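Local atomic coordinates of alanine glyoxylate transaminase (Thermococcus litoralis, PDB entry 2ZC0), a protein that probably transfers the amino group of alanine to glyoxylate, with pyridoxal 5'-phosphate as its cofactor. Residues N100-I105 and M270-I275; D159-K164 and L201-K206; M355-V360 and A398-E403. One frame throughout, in Å; residues are numbered along the deposited sequence.

Contact 1 (N100-I105 and M270-I275); sequences NIVITI and MQKQPI
K272 spans the gap between helix 262-272 and strand 101-104, lying along V102 and ending at the main chain of I103. Its CG stands anti to the backbone N (chi1 -162°), which aims the chain at the strand, and the next two torsions are also extended. CB and CG act as a stem, and the contacts begin further out. CD rests on the CG1 methyl of V102 at 3.6 Å, the two side chains sliding past each other in opposite directions. CE stays near the same methyl and also meets CG2 of T104 at 3.9 Å, where the side chains cross at about a right angle. A bend at chi4 (-65°) then swings NZ off the line of the chain, away from the V102 methyl, and leaves it 3.0 Å from O of I103. Because that oxygen is equally near CE, NZ reaches it from a poor angle and the hydrogen bond is weak. The buried charge has stronger company in O of A74 and in a salt bridge to OD1 of D276. A leucine in place of K272 would probably leave D276 without its cationic mate and the carbonyls of I103 and A74 without this donor. The methyls of V102 also pack on L265 and L269, which adds to the hold between helix and strand. The strand is an edge strand of the large-domain sheet within this chain and pairs with 256-259, the one reversed strand of the seven-stranded core characteristic of fold type I pyridoxal phosphate enzymes.

Contact 2 (D159-K164 and L201-K206); sequences DLLEEK and LEIASK
I203 packs as a knob into a hole of the neighbouring helix, touching V158, L161, E162 and I165, the i, i+3, i+4, i+7 diamond of knobs-into-holes packing. The two helices run side by side within the alpha/beta large domain; helix 194-207 belongs to the beta-alpha-beta crossover from strand 175-180 to strand 210-214. Their local axes are nearly parallel, 17° apart, with a closest approach of 10.6 Å.

The apolar part is carried by the end of I203. Its CG1 branch is extended, chi2 -178°, and puts CD1 3.8 Å from CB of E162 and 4.3 Å from CD1 of L161. E162 thus serves twice: its first methylene helps to wall the hole, and the rest of its chain continues toward solvent.

The polar part uses K206, one turn on from I203 in helix 194-207. E162 and K206 both hold CG anti to the backbone N and are extended beyond it, and they cross at about a right angle, so that their charged ends meet outside the isoleucine. OE1 of E162 also accepts a hydrogen bond from OH of Y207, the residue after K206; K166 makes only a long, weak ion pair with it. Two successive residues of helix 194-207 therefore converge on one carboxylate oxygen, which would probably favour its ionised form. In the salt bridge, NZ of K206 comes to the syn lone pair of OE1 of E162 at 2.8 Å.

Contact 3 (M355-V360 and A398-E403); sequences MEREGV and AKLYKE
NH2 of R357 is gripped by two carboxylates, that of E403 on helix 389-404 and that of E353, one turn back on its own helix. The bond to OE2 of E403 is short, 2.8 Å, but bent, with an angle of 124° at the hydrogen, and so counts as weak; the attraction is chiefly that of a salt bridge. The groups do not meet as a flat, two-pronged pair. Their planes are turned 65° apart, and OE1 of E403 sits over one face of the guanidinium, near its rim, 3.0 Å from NH1. A bend at chi3 (69°) of R357 presents the group in this way. Both residues also touch a crystal neighbour, so the lattice may influence their exact pose.

A second salt bridge, of reversed polarity, joins the same segments. The extended chain of K399 crosses the side chain of E358 at about a right angle, and NZ approaches the syn lone pair of OE2 at 3.1 Å. CD of K399 lies 3.2 Å from that oxygen, so the methylenes graze the carboxylate as well. Its other oxygen, OE1, is engaged by K396, which places E358 between two lysines of one helix. E358 OE2 and E403 OE1 are 5.4 Å apart, and their mutual repulsion is probably offset by these cations.

Beneath the charges, L400 turns inward onto F350, E353 and L354, while CD2 of L400 touches the guanidinium obliquely, 4.3 Å from NH2 of R357. Beyond E358, G359 leaves the helix with positive phi and its backbone bonds to I37, leading into strand 360-361. Apolar packing of L400, flanked by surface salt bridges, thus joins two helices of the small domain of the class I aminotransferase fold.

Contacts 1 and 2 belong to the large domain: 159-164 and 201-206 both fall within the long run of chain separating 105 from 270, yet the two contacts stay apart in space, with centres 30 Å from each other and nearest atoms about 16 Å. Contact 3 lies in the small domain, later in the sequence and across the chain's centre from contact 1, their centres 44 Å apart; contact 2 is 42 Å from it, centre to centre. Contact 1 comes near the cofactor, the side chain of T104 lying about 7 Å from a bound 4'-deoxy-4'-aminopyridoxal-5'-phosphate. Contacts 2 and 3 are packing between helices, away from the cofactor pocket.

Contact 1 (N100-I105 and M270-I275)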
ATOM      1  N   ASN A 100     -13.636  12.068 -24.151  1.00 41.58           N
ATOM      2  CA  ASN A 100     -13.543  12.069 -22.693  1.00 39.28           C
ATOM      3  C   ASN A 100     -14.559  11.132 -22.047  1.00 38.48           C
ATOM      4  O   ASN A 100     -14.837  11.222 -20.850  1.00 37.80           O
ATOM      5  CB  ASN A 100     -13.722  13.492 -22.164  1.00 40.78           C
ATOM      6  CG  ASN A 100     -12.570  14.411 -22.549  1.00 42.13           C
ATOM      7  OD1 ASN A 100     -11.638  14.612 -21.780  1.00 46.40           O
ATOM      8  ND2 ASN A 100     -12.632  14.968 -23.743  1.00 44.42           N
ATOM      9  N   ILE A 101     -15.112  10.228 -22.847  1.00 38.04           N
ATOM     10  CA  ILE A 101     -16.086   9.279 -22.338  1.00 38.15           C
ATOM     11  C   ILE A 101     -15.476   7.887 -22.371  1.00 37.20           C
ATOM     12  O   ILE A 101     -14.960   7.460 -23.394  1.00 40.55           O
ATOM     13  CB  ILE A 101     -17.394   9.297 -23.184  1.00 38.08           C
ATOM     14  CG1 ILE A 101     -18.152  10.611 -22.947  1.00 36.93           C
ATOM     15  CG2 ILE A 101     -18.259   8.094 -22.845  1.00 34.31           C
ATOM     16  CD1 ILE A 101     -19.473  10.718 -23.729  1.00 37.62           C
ATOM     17  N   VAL A 102     -15.509   7.203 -21.234  1.00 37.51           N
ATOM     18  CA  VAL A 102     -14.975   5.851 -21.121  1.00 36.35           C
ATOM     19  C   VAL A 102     -16.129   4.938 -20.693  1.00 34.82           C
ATOM     20  O   VAL A 102     -16.673   5.102 -19.598  1.00 31.06           O
ATOM     21  CB  VAL A 102     -13.844   5.763 -20.049  1.00 35.35           C
ATOM     22  CG1 VAL A 102     -13.271   4.352 -20.003  1.00 36.82           C
ATOM     23  CG2 VAL A 102     -12.753   6.779 -20.357  1.00 33.13           C
ATOM     24  N   ILE A 103     -16.491   4.004 -21.578  1.00 34.62           N
ATOM     25  CA  ILE A 103     -17.564   3.036 -21.351  1.00 34.07           C
ATOM     26  C   ILE A 103     -17.046   1.957 -20.416  1.00 34.84           C
ATOM     27  O   ILE A 103     -16.156   1.173 -20.772  1.00 34.41           O
ATOM     28  CB  ILE A 103     -18.019   2.330 -22.655  1.00 34.76           C
ATOM     29  CG1 ILE A 103     -18.413   3.366 -23.709  1.00 36.81           C
ATOM     30  CG2 ILE A 103     -19.199   1.401 -22.371  1.00 35.85           C
ATOM     31  CD1 ILE A 103     -19.360   4.410 -23.207  1.00 36.17           C
ATOM     32  N   THR A 104     -17.646   1.914 -19.232  1.00 33.51           N
ATOM     33  CA  THR A 104     -17.271   0.995 -18.181  1.00 33.16           C
ATOM     34  C   THR A 104     -18.372  -0.025 -17.910  1.00 33.30           C
ATOM     35  O   THR A 104     -19.462   0.046 -18.492  1.00 31.87           O
ATOM     36  CB  THR A 104     -16.994   1.785 -16.887  1.00 32.49           C
ATOM     37  OG1 THR A 104     -18.153   2.555 -16.551  1.00 32.62           O
ATOM     38  CG2 THR A 104     -15.829   2.735 -17.086  1.00 33.07           C
ATOM     39  N   ILE A 105     -18.073  -0.976 -17.029  1.00 33.12           N
ATOM     40  CA  ILE A 105     -19.019  -2.019 -16.642  1.00 35.16           C
ATOM     41  C   ILE A 105     -19.985  -1.390 -15.642  1.00 35.00           C
ATOM     42  O   ILE A 105     -19.894  -1.629 -14.437  1.00 35.37           O
ATOM     43  CB  ILE A 105     -18.277  -3.215 -15.967  1.00 34.18           C
ATOM     44  CG1 ILE A 105     -17.270  -3.827 -16.945  1.00 35.31           C
ATOM     45  CG2 ILE A 105     -19.271  -4.276 -15.527  1.00 32.81           C
ATOM     46  CD1 ILE A 105     -17.892  -4.369 -18.220  1.00 36.56           C
ATOM     47  N   MET A 270      -5.406   3.708 -19.524  1.00 34.82           N
ATOM     48  CA  MET A 270      -4.242   2.815 -19.532  1.00 31.60           C
ATOM     49  C   MET A 270      -4.447   1.564 -18.703  1.00 31.49           C
ATOM     50  O   MET A 270      -3.975   0.498 -19.067  1.00 26.93           O
ATOM     51  CB  MET A 270      -3.002   3.512 -18.980  1.00 33.28           C
ATOM     52  CG  MET A 270      -2.248   4.437 -19.913  1.00 36.93           C
ATOM     53  SD  MET A 270      -0.639   4.920 -19.148  1.00 39.38           S
ATOM     54  CE  MET A 270      -0.031   6.095 -20.369  1.00 39.78           C
ATOM     55  N   GLN A 271      -5.134   1.697 -17.571  1.00 30.56           N
ATOM     56  CA  GLN A 271      -5.355   0.543 -16.701  1.00 29.74           C
ATOM     57  C   GLN A 271      -6.544  -0.335 -17.080  1.00 31.12           C
ATOM     58  O   GLN A 271      -6.573  -1.509 -16.720  1.00 30.73           O
ATOM     59  CB  GLN A 271      -5.532   0.991 -15.247  1.00 28.94           C
ATOM     60  CG  GLN A 271      -6.778   1.830 -15.018  1.00 28.46           C
ATOM     61  CD  GLN A 271      -7.208   1.933 -13.550  1.00 31.29           C
ATOM     62  OE1 GLN A 271      -6.469   1.566 -12.633  1.00 28.98           O
ATOM     63  NE2 GLN A 271      -8.408   2.450 -13.333  1.00 25.95           N
ATOM     64  N   LYS A 272      -7.502   0.220 -17.822  1.00 30.29           N
ATOM     65  CA  LYS A 272      -8.723  -0.505 -18.168  1.00 30.55           C
ATOM     66  C   LYS A 272      -8.694  -1.834 -18.933  1.00 29.95           C
ATOM     67  O   LYS A 272      -9.411  -2.758 -18.552  1.00 28.91           O
ATOM     68  CB  LYS A 272      -9.699   0.445 -18.867  1.00 31.01           C
ATOM     69  CG  LYS A 272     -11.136  -0.045 -18.879  1.00 31.06           C
ATOM     70  CD  LYS A 272     -12.076   1.055 -19.380  1.00 34.80           C
ATOM     71  CE  LYS A 272     -13.516   0.583 -19.391  1.00 30.25           C
ATOM     72  NZ  LYS A 272     -13.696  -0.516 -20.362  1.00 32.03           N
ATOM     73  N   GLN A 273      -7.908  -1.957 -20.001  1.00 30.99           N
ATOM     74  CA  GLN A 273      -7.918  -3.224 -20.736  1.00 30.98           C
ATOM     75  C   GLN A 273      -7.561  -4.419 -19.827  1.00 31.51           C
ATOM     76  O   GLN A 273      -8.216  -5.453 -19.892  1.00 32.38           O
ATOM     77  CB  GLN A 273      -7.001  -3.161 -21.976  1.00 35.41           C
ATOM     78  CG  GLN A 273      -7.133  -4.404 -22.901  1.00 36.25           C
ATOM     79  CD  GLN A 273      -6.475  -4.239 -24.280  1.00 38.73           C
ATOM     80  OE1 GLN A 273      -7.111  -3.797 -25.246  1.00 36.58           O
ATOM     81  NE2 GLN A 273      -5.194  -4.603 -24.371  1.00 41.30           N
ATOM     82  N   PRO A 274      -6.542  -4.280 -18.953  1.00 30.65           N
ATOM     83  CA  PRO A 274      -6.165  -5.387 -18.058  1.00 30.34           C
ATOM     84  C   PRO A 274      -7.130  -5.656 -16.882  1.00 33.37           C
ATOM     85  O   PRO A 274      -6.905  -6.584 -16.097  1.00 31.52           O
ATOM     86  CB  PRO A 274      -4.762  -5.005 -17.569  1.00 29.30           C
ATOM     87  CG  PRO A 274      -4.250  -4.065 -18.629  1.00 30.14           C
ATOM     88  CD  PRO A 274      -5.472  -3.268 -19.023  1.00 30.49           C
ATOM     89  N   ILE A 275      -8.182  -4.859 -16.710  1.00 33.28           N
ATOM     90  CA  ILE A 275      -9.095  -5.201 -15.625  1.00 34.52           C
ATOM     91  C   ILE A 275     -10.447  -5.723 -16.123  1.00 33.43           C
ATOM     92  O   ILE A 275     -10.964  -6.677 -15.555  1.00 34.18           O
ATOM     93  CB  ILE A 275      -9.283  -4.058 -14.574  1.00 35.07           C
ATOM     94  CG1 ILE A 275     -10.752  -3.682 -14.480  1.00 36.35           C
ATOM     95  CG2 ILE A 275      -8.396  -2.881 -14.874  1.00 37.98           C
ATOM     96  CD1 ILE A 275     -11.068  -2.977 -13.213  1.00 36.63           C
TER

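Contact 2 (D159-K164 and L201-K206)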
ATOM      1  N   ASP A 159     -22.833  23.510   4.020  1.00 48.31           N
ATOM      2  CA  ASP A 159     -22.211  24.284   5.093  1.00 49.19           C
ATOM      3  C   ASP A 159     -21.473  23.333   6.043  1.00 49.01           C
ATOM      4  O   ASP A 159     -20.381  23.637   6.531  1.00 49.42           O
ATOM      5  CB  ASP A 159     -23.262  25.086   5.864  1.00 50.08           C
ATOM      6  CG  ASP A 159     -24.360  24.217   6.424  1.00 51.46           C
ATOM      7  OD1 ASP A 159     -25.071  23.560   5.636  1.00 55.55           O
ATOM      8  OD2 ASP A 159     -24.514  24.186   7.660  1.00 53.00           O
ATOM      9  N   LEU A 160     -22.070  22.175   6.304  1.00 47.94           N
ATOM     10  CA  LEU A 160     -21.437  21.203   7.181  1.00 47.45           C
ATOM     11  C   LEU A 160     -20.250  20.571   6.443  1.00 47.35           C
ATOM     12  O   LEU A 160     -19.315  20.060   7.057  1.00 46.51           O
ATOM     13  CB  LEU A 160     -22.457  20.143   7.615  1.00 46.30           C
ATOM     14  CG  LEU A 160     -23.543  20.659   8.576  1.00 47.36           C
ATOM     15  CD1 LEU A 160     -24.560  19.561   8.846  1.00 46.20           C
ATOM     16  CD2 LEU A 160     -22.913  21.128   9.883  1.00 44.10           C
ATOM     17  N   LEU A 161     -20.289  20.639   5.115  1.00 47.56           N
ATOM     18  CA  LEU A 161     -19.215  20.106   4.288  1.00 47.78           C
ATOM     19  C   LEU A 161     -17.915  20.864   4.580  1.00 48.67           C
ATOM     20  O   LEU A 161     -16.873  20.249   4.839  1.00 49.81           O
ATOM     21  CB  LEU A 161     -19.563  20.261   2.802  1.00 47.84           C
ATOM     22  CG  LEU A 161     -18.946  19.329   1.750  1.00 49.91           C
ATOM     23  CD1 LEU A 161     -18.902  20.075   0.422  1.00 46.52           C
ATOM     24  CD2 LEU A 161     -17.544  18.871   2.156  1.00 48.38           C
ATOM     25  N   GLU A 162     -17.980  22.198   4.543  1.00 48.37           N
ATOM     26  CA  GLU A 162     -16.798  23.034   4.781  1.00 48.13           C
ATOM     27  C   GLU A 162     -16.265  22.926   6.199  1.00 48.33           C
ATOM     28  O   GLU A 162     -15.058  23.077   6.436  1.00 47.41           O
ATOM     29  CB  GLU A 162     -17.086  24.510   4.475  1.00 47.46           C
ATOM     30  CG  GLU A 162     -15.857  25.388   4.699  1.00 46.67           C
ATOM     31  CD  GLU A 162     -15.990  26.781   4.116  1.00 48.50           C
ATOM     32  OE1 GLU A 162     -14.943  27.445   3.950  1.00 48.52           O
ATOM     33  OE2 GLU A 162     -17.128  27.216   3.824  1.00 49.94           O
ATOM     34  N   GLU A 163     -17.164  22.686   7.145  1.00 49.18           N
ATOM     35  CA  GLU A 163     -16.757  22.541   8.533  1.00 48.47           C
ATOM     36  C   GLU A 163     -16.036  21.214   8.658  1.00 45.97           C
ATOM     37  O   GLU A 163     -15.052  21.105   9.374  1.00 45.38           O
ATOM     38  CB  GLU A 163     -17.965  22.556   9.473  1.00 51.44           C
ATOM     39  CG  GLU A 163     -17.569  22.493  10.948  1.00 57.51           C
ATOM     40  CD  GLU A 163     -16.509  23.532  11.320  1.00 62.78           C
ATOM     41  OE1 GLU A 163     -16.743  24.741  11.070  1.00 66.31           O
ATOM     42  OE2 GLU A 163     -15.442  23.144  11.858  1.00 62.95           O
ATOM     43  N   LYS A 164     -16.527  20.197   7.959  1.00 44.76           N
ATOM     44  CA  LYS A 164     -15.869  18.895   8.006  1.00 44.50           C
ATOM     45  C   LYS A 164     -14.472  19.058   7.423  1.00 41.86           C
ATOM     46  O   LYS A 164     -13.481  18.654   8.029  1.00 41.69           O
ATOM     47  CB  LYS A 164     -16.655  17.859   7.198  1.00 44.64           C
ATOM     48  CG  LYS A 164     -15.934  16.514   7.059  1.00 46.51           C
ATOM     49  CD  LYS A 164     -15.598  15.875   8.408  1.00 46.66           C
ATOM     50  CE  LYS A 164     -16.824  15.297   9.104  1.00 48.96           C
ATOM     51  NZ  LYS A 164     -16.473  14.657  10.417  1.00 47.92           N
ATOM     52  N   LEU A 201     -19.437  23.530  -5.622  1.00 42.19           N
ATOM     53  CA  LEU A 201     -18.407  23.871  -6.593  1.00 43.70           C
ATOM     54  C   LEU A 201     -17.461  24.940  -6.037  1.00 44.74           C
ATOM     55  O   LEU A 201     -16.256  24.880  -6.267  1.00 46.14           O
ATOM     56  CB  LEU A 201     -19.048  24.356  -7.893  1.00 42.96           C
ATOM     57  CG  LEU A 201     -19.737  23.243  -8.696  1.00 43.87           C
ATOM     58  CD1 LEU A 201     -20.428  23.841  -9.910  1.00 45.47           C
ATOM     59  CD2 LEU A 201     -18.710  22.211  -9.133  1.00 40.08           C
ATOM     60  N   GLU A 202     -17.989  25.913  -5.298  1.00 45.85           N
ATOM     61  CA  GLU A 202     -17.124  26.949  -4.731  1.00 46.44           C
ATOM     62  C   GLU A 202     -16.147  26.340  -3.720  1.00 44.89           C
ATOM     63  O   GLU A 202     -14.953  26.625  -3.746  1.00 42.69           O
ATOM     64  CB  GLU A 202     -17.955  28.040  -4.046  1.00 51.35           C
ATOM     65  CG  GLU A 202     -18.707  28.985  -4.989  1.00 57.73           C
ATOM     66  CD  GLU A 202     -19.699  29.871  -4.242  1.00 61.65           C
ATOM     67  OE1 GLU A 202     -19.305  30.458  -3.204  1.00 64.33           O
ATOM     68  OE2 GLU A 202     -20.867  29.985  -4.692  1.00 66.41           O
ATOM     69  N   ILE A 203     -16.667  25.504  -2.830  1.00 43.85           N
ATOM     70  CA  ILE A 203     -15.842  24.858  -1.819  1.00 43.99           C
ATOM     71  C   ILE A 203     -14.747  23.985  -2.435  1.00 43.66           C
ATOM     72  O   ILE A 203     -13.603  23.979  -1.962  1.00 41.48           O
ATOM     73  CB  ILE A 203     -16.719  24.021  -0.877  1.00 45.37           C
ATOM     74  CG1 ILE A 203     -17.609  24.977  -0.067  1.00 45.33           C
ATOM     75  CG2 ILE A 203     -15.851  23.147   0.027  1.00 42.75           C
ATOM     76  CD1 ILE A 203     -18.507  24.293   0.935  1.00 46.69           C
ATOM     77  N   ALA A 204     -15.092  23.265  -3.498  1.00 43.94           N
ATOM     78  CA  ALA A 204     -14.118  22.422  -4.175  1.00 45.90           C
ATOM     79  C   ALA A 204     -12.993  23.313  -4.690  1.00 46.63           C
ATOM     80  O   ALA A 204     -11.810  23.008  -4.515  1.00 46.42           O
ATOM     81  CB  ALA A 204     -14.767  21.679  -5.336  1.00 45.23           C
ATOM     82  N   SER A 205     -13.369  24.422  -5.316  1.00 46.45           N
ATOM     83  CA  SER A 205     -12.385  25.351  -5.851  1.00 47.29           C
ATOM     84  C   SER A 205     -11.584  25.997  -4.728  1.00 47.32           C
ATOM     85  O   SER A 205     -10.363  26.146  -4.822  1.00 48.96           O
ATOM     86  CB  SER A 205     -13.085  26.435  -6.678  1.00 48.47           C
ATOM     87  OG  SER A 205     -12.189  27.483  -7.003  1.00 52.89           O
ATOM     88  N   LYS A 206     -12.276  26.367  -3.656  1.00 46.14           N
ATOM     89  CA  LYS A 206     -11.642  27.017  -2.515  1.00 45.96           C
ATOM     90  C   LYS A 206     -10.608  26.136  -1.829  1.00 44.35           C
ATOM     91  O   LYS A 206      -9.576  26.618  -1.383  1.00 43.62           O
ATOM     92  CB  LYS A 206     -12.713  27.445  -1.496  1.00 47.72           C
ATOM     93  CG  LYS A 206     -12.156  28.118  -0.251  1.00 49.28           C
ATOM     94  CD  LYS A 206     -13.270  28.611   0.653  1.00 50.85           C
ATOM     95  CE  LYS A 206     -12.718  29.275   1.908  1.00 51.10           C
ATOM     96  NZ  LYS A 206     -13.834  29.742   2.797  1.00 53.03           N
TER

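Contact 3 (M355-V360 and A398-E403)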
ATOM      1  N   MET A 355     -39.700  -9.654   6.433  1.00 72.64           N
ATOM      2  CA  MET A 355     -39.487 -10.657   5.402  1.00 73.58           C
ATOM      3  C   MET A 355     -40.011 -12.023   5.834  1.00 74.78           C
ATOM      4  O   MET A 355     -40.485 -12.803   5.009  1.00 74.77           O
ATOM      5  CB  MET A 355     -37.994 -10.750   5.078  1.00 73.94           C
ATOM      6  CG  MET A 355     -37.680 -11.491   3.792  1.00 75.69           C
ATOM      7  SD  MET A 355     -35.942 -11.383   3.309  1.00 77.85           S
ATOM      8  CE  MET A 355     -35.607 -13.078   2.861  1.00 76.52           C
ATOM      9  N   GLU A 356     -39.932 -12.301   7.132  1.00 76.15           N
ATOM     10  CA  GLU A 356     -40.383 -13.576   7.683  1.00 76.44           C
ATOM     11  C   GLU A 356     -41.887 -13.688   7.903  1.00 76.31           C
ATOM     12  O   GLU A 356     -42.507 -14.677   7.511  1.00 76.74           O
ATOM     13  CB  GLU A 356     -39.677 -13.850   9.010  1.00 77.16           C
ATOM     14  CG  GLU A 356     -38.235 -14.287   8.883  1.00 78.80           C
ATOM     15  CD  GLU A 356     -37.618 -14.598  10.233  1.00 80.59           C
ATOM     16  OE1 GLU A 356     -38.269 -15.319  11.026  1.00 81.36           O
ATOM     17  OE2 GLU A 356     -36.488 -14.130  10.502  1.00 82.27           O
ATOM     18  N   ARG A 357     -42.470 -12.671   8.528  1.00 75.87           N
ATOM     19  CA  ARG A 357     -43.895 -12.672   8.833  1.00 74.67           C
ATOM     20  C   ARG A 357     -44.816 -12.233   7.695  1.00 73.69           C
ATOM     21  O   ARG A 357     -45.842 -12.867   7.451  1.00 74.25           O
ATOM     22  CB  ARG A 357     -44.144 -11.809  10.075  1.00 74.99           C
ATOM     23  CG  ARG A 357     -43.246 -12.195  11.244  1.00 76.06           C
ATOM     24  CD  ARG A 357     -43.445 -11.317  12.467  1.00 77.40           C
ATOM     25  NE  ARG A 357     -44.741 -11.532  13.108  1.00 79.98           N
ATOM     26  CZ  ARG A 357     -45.089 -11.008  14.279  1.00 80.24           C
ATOM     27  NH1 ARG A 357     -46.289 -11.255  14.787  1.00 80.27           N
ATOM     28  NH2 ARG A 357     -44.234 -10.244  14.948  1.00 80.67           N
ATOM     29  N   GLU A 358     -44.461 -11.163   6.991  1.00 71.86           N
ATOM     30  CA  GLU A 358     -45.312 -10.683   5.906  1.00 68.82           C
ATOM     31  C   GLU A 358     -44.818 -11.057   4.506  1.00 66.08           C
ATOM     32  O   GLU A 358     -45.569 -10.972   3.534  1.00 67.04           O
ATOM     33  CB  GLU A 358     -45.480  -9.160   5.993  1.00 70.13           C
ATOM     34  CG  GLU A 358     -46.040  -8.634   7.316  1.00 71.87           C
ATOM     35  CD  GLU A 358     -47.418  -9.190   7.656  1.00 73.09           C
ATOM     36  OE1 GLU A 358     -48.261  -9.304   6.741  1.00 72.63           O
ATOM     37  OE2 GLU A 358     -47.658  -9.499   8.846  1.00 72.76           O
ATOM     38  N   GLY A 359     -43.560 -11.464   4.396  1.00 62.16           N
ATOM     39  CA  GLY A 359     -43.037 -11.830   3.094  1.00 58.17           C
ATOM     40  C   GLY A 359     -42.740 -10.645   2.187  1.00 55.81           C
ATOM     41  O   GLY A 359     -42.839 -10.755   0.964  1.00 55.50           O
ATOM     42  N   VAL A 360     -42.388  -9.507   2.782  1.00 52.97           N
ATOM     43  CA  VAL A 360     -42.050  -8.310   2.017  1.00 49.62           C
ATOM     44  C   VAL A 360     -40.580  -7.998   2.283  1.00 48.53           C
ATOM     45  O   VAL A 360     -40.143  -7.985   3.438  1.00 48.16           O
ATOM     46  CB  VAL A 360     -42.903  -7.084   2.441  1.00 49.89           C
ATOM     47  CG1 VAL A 360     -42.520  -5.863   1.610  1.00 47.59           C
ATOM     48  CG2 VAL A 360     -44.382  -7.384   2.257  1.00 48.69           C
ATOM     49  N   ALA A 398     -46.924  -1.543   7.253  1.00 60.33           N
ATOM     50  CA  ALA A 398     -47.626  -0.742   8.253  1.00 61.13           C
ATOM     51  C   ALA A 398     -48.134  -1.647   9.372  1.00 60.98           C
ATOM     52  O   ALA A 398     -48.121  -1.270  10.542  1.00 59.98           O
ATOM     53  CB  ALA A 398     -48.796  -0.002   7.598  1.00 60.54           C
ATOM     54  N   LYS A 399     -48.576  -2.843   8.991  1.00 62.69           N
ATOM     55  CA  LYS A 399     -49.088  -3.832   9.937  1.00 65.34           C
ATOM     56  C   LYS A 399     -48.030  -4.176  10.994  1.00 65.96           C
ATOM     57  O   LYS A 399     -48.300  -4.121  12.193  1.00 65.98           O
ATOM     58  CB  LYS A 399     -49.512  -5.100   9.180  1.00 66.03           C
ATOM     59  CG  LYS A 399     -50.031  -6.232  10.061  1.00 67.88           C
ATOM     60  CD  LYS A 399     -50.197  -7.533   9.270  1.00 68.53           C
ATOM     61  CE  LYS A 399     -50.635  -8.683  10.176  1.00 69.99           C
ATOM     62  NZ  LYS A 399     -50.671  -9.988   9.458  1.00 69.76           N
ATOM     63  N   LEU A 400     -46.825  -4.521  10.548  1.00 66.78           N
ATOM     64  CA  LEU A 400     -45.753  -4.865  11.478  1.00 67.54           C
ATOM     65  C   LEU A 400     -45.285  -3.623  12.230  1.00 67.70           C
ATOM     66  O   LEU A 400     -44.855  -3.708  13.382  1.00 67.72           O
ATOM     67  CB  LEU A 400     -44.569  -5.472  10.733  1.00 67.57           C
ATOM     68  CG  LEU A 400     -43.864  -6.661  11.394  1.00 68.59           C
ATOM     69  CD1 LEU A 400     -42.500  -6.827  10.739  1.00 68.45           C
ATOM     70  CD2 LEU A 400     -43.711  -6.450  12.897  1.00 68.27           C
ATOM     71  N   TYR A 401     -45.370  -2.474  11.564  1.00 68.33           N
ATOM     72  CA  TYR A 401     -44.957  -1.204  12.151  1.00 69.41           C
ATOM     73  C   TYR A 401     -45.723  -0.951  13.441  1.00 70.52           C
ATOM     74  O   TYR A 401     -45.133  -0.808  14.513  1.00 69.30           O
ATOM     75  CB  TYR A 401     -45.230  -0.052  11.177  1.00 69.04           C
ATOM     76  CG  TYR A 401     -44.718   1.293  11.652  1.00 68.34           C
ATOM     77  CD1 TYR A 401     -43.403   1.688  11.407  1.00 68.77           C
ATOM     78  CD2 TYR A 401     -45.543   2.167  12.352  1.00 68.08           C
ATOM     79  CE1 TYR A 401     -42.926   2.925  11.847  1.00 68.92           C
ATOM     80  CE2 TYR A 401     -45.077   3.404  12.798  1.00 68.25           C
ATOM     81  CZ  TYR A 401     -43.770   3.778  12.543  1.00 68.92           C
ATOM     82  OH  TYR A 401     -43.310   5.004  12.977  1.00 67.94           O
ATOM     83  N   LYS A 402     -47.047  -0.891  13.328  1.00 71.72           N
ATOM     84  CA  LYS A 402     -47.878  -0.651  14.493  1.00 74.08           C
ATOM     85  C   LYS A 402     -47.991  -1.878  15.393  1.00 74.40           C
ATOM     86  O   LYS A 402     -48.374  -1.762  16.555  1.00 73.22           O
ATOM     87  CB  LYS A 402     -49.265  -0.141  14.079  1.00 74.15           C
ATOM     88  CG  LYS A 402     -49.312   1.378  13.847  1.00 75.36           C
ATOM     89  CD  LYS A 402     -48.583   2.126  14.978  1.00 76.23           C
ATOM     90  CE  LYS A 402     -48.892   3.624  15.008  1.00 76.30           C
ATOM     91  NZ  LYS A 402     -50.249   3.922  15.559  1.00 73.71           N
ATOM     92  N   GLU A 403     -47.653  -3.051  14.869  1.00 75.88           N
ATOM     93  CA  GLU A 403     -47.700  -4.242  15.702  1.00 78.26           C
ATOM     94  C   GLU A 403     -46.548  -4.129  16.705  1.00 78.79           C
ATOM     95  O   GLU A 403     -46.633  -4.635  17.823  1.00 78.98           O
ATOM     96  CB  GLU A 403     -47.529  -5.518  14.876  1.00 79.04           C
ATOM     97  CG  GLU A 403     -47.775  -6.772  15.702  1.00 81.71           C
ATOM     98  CD  GLU A 403     -46.932  -7.952  15.265  1.00 84.52           C
ATOM     99  OE1 GLU A 403     -47.094  -8.411  14.112  1.00 86.51           O
ATOM    100  OE2 GLU A 403     -46.103  -8.421  16.079  1.00 84.52           O
TER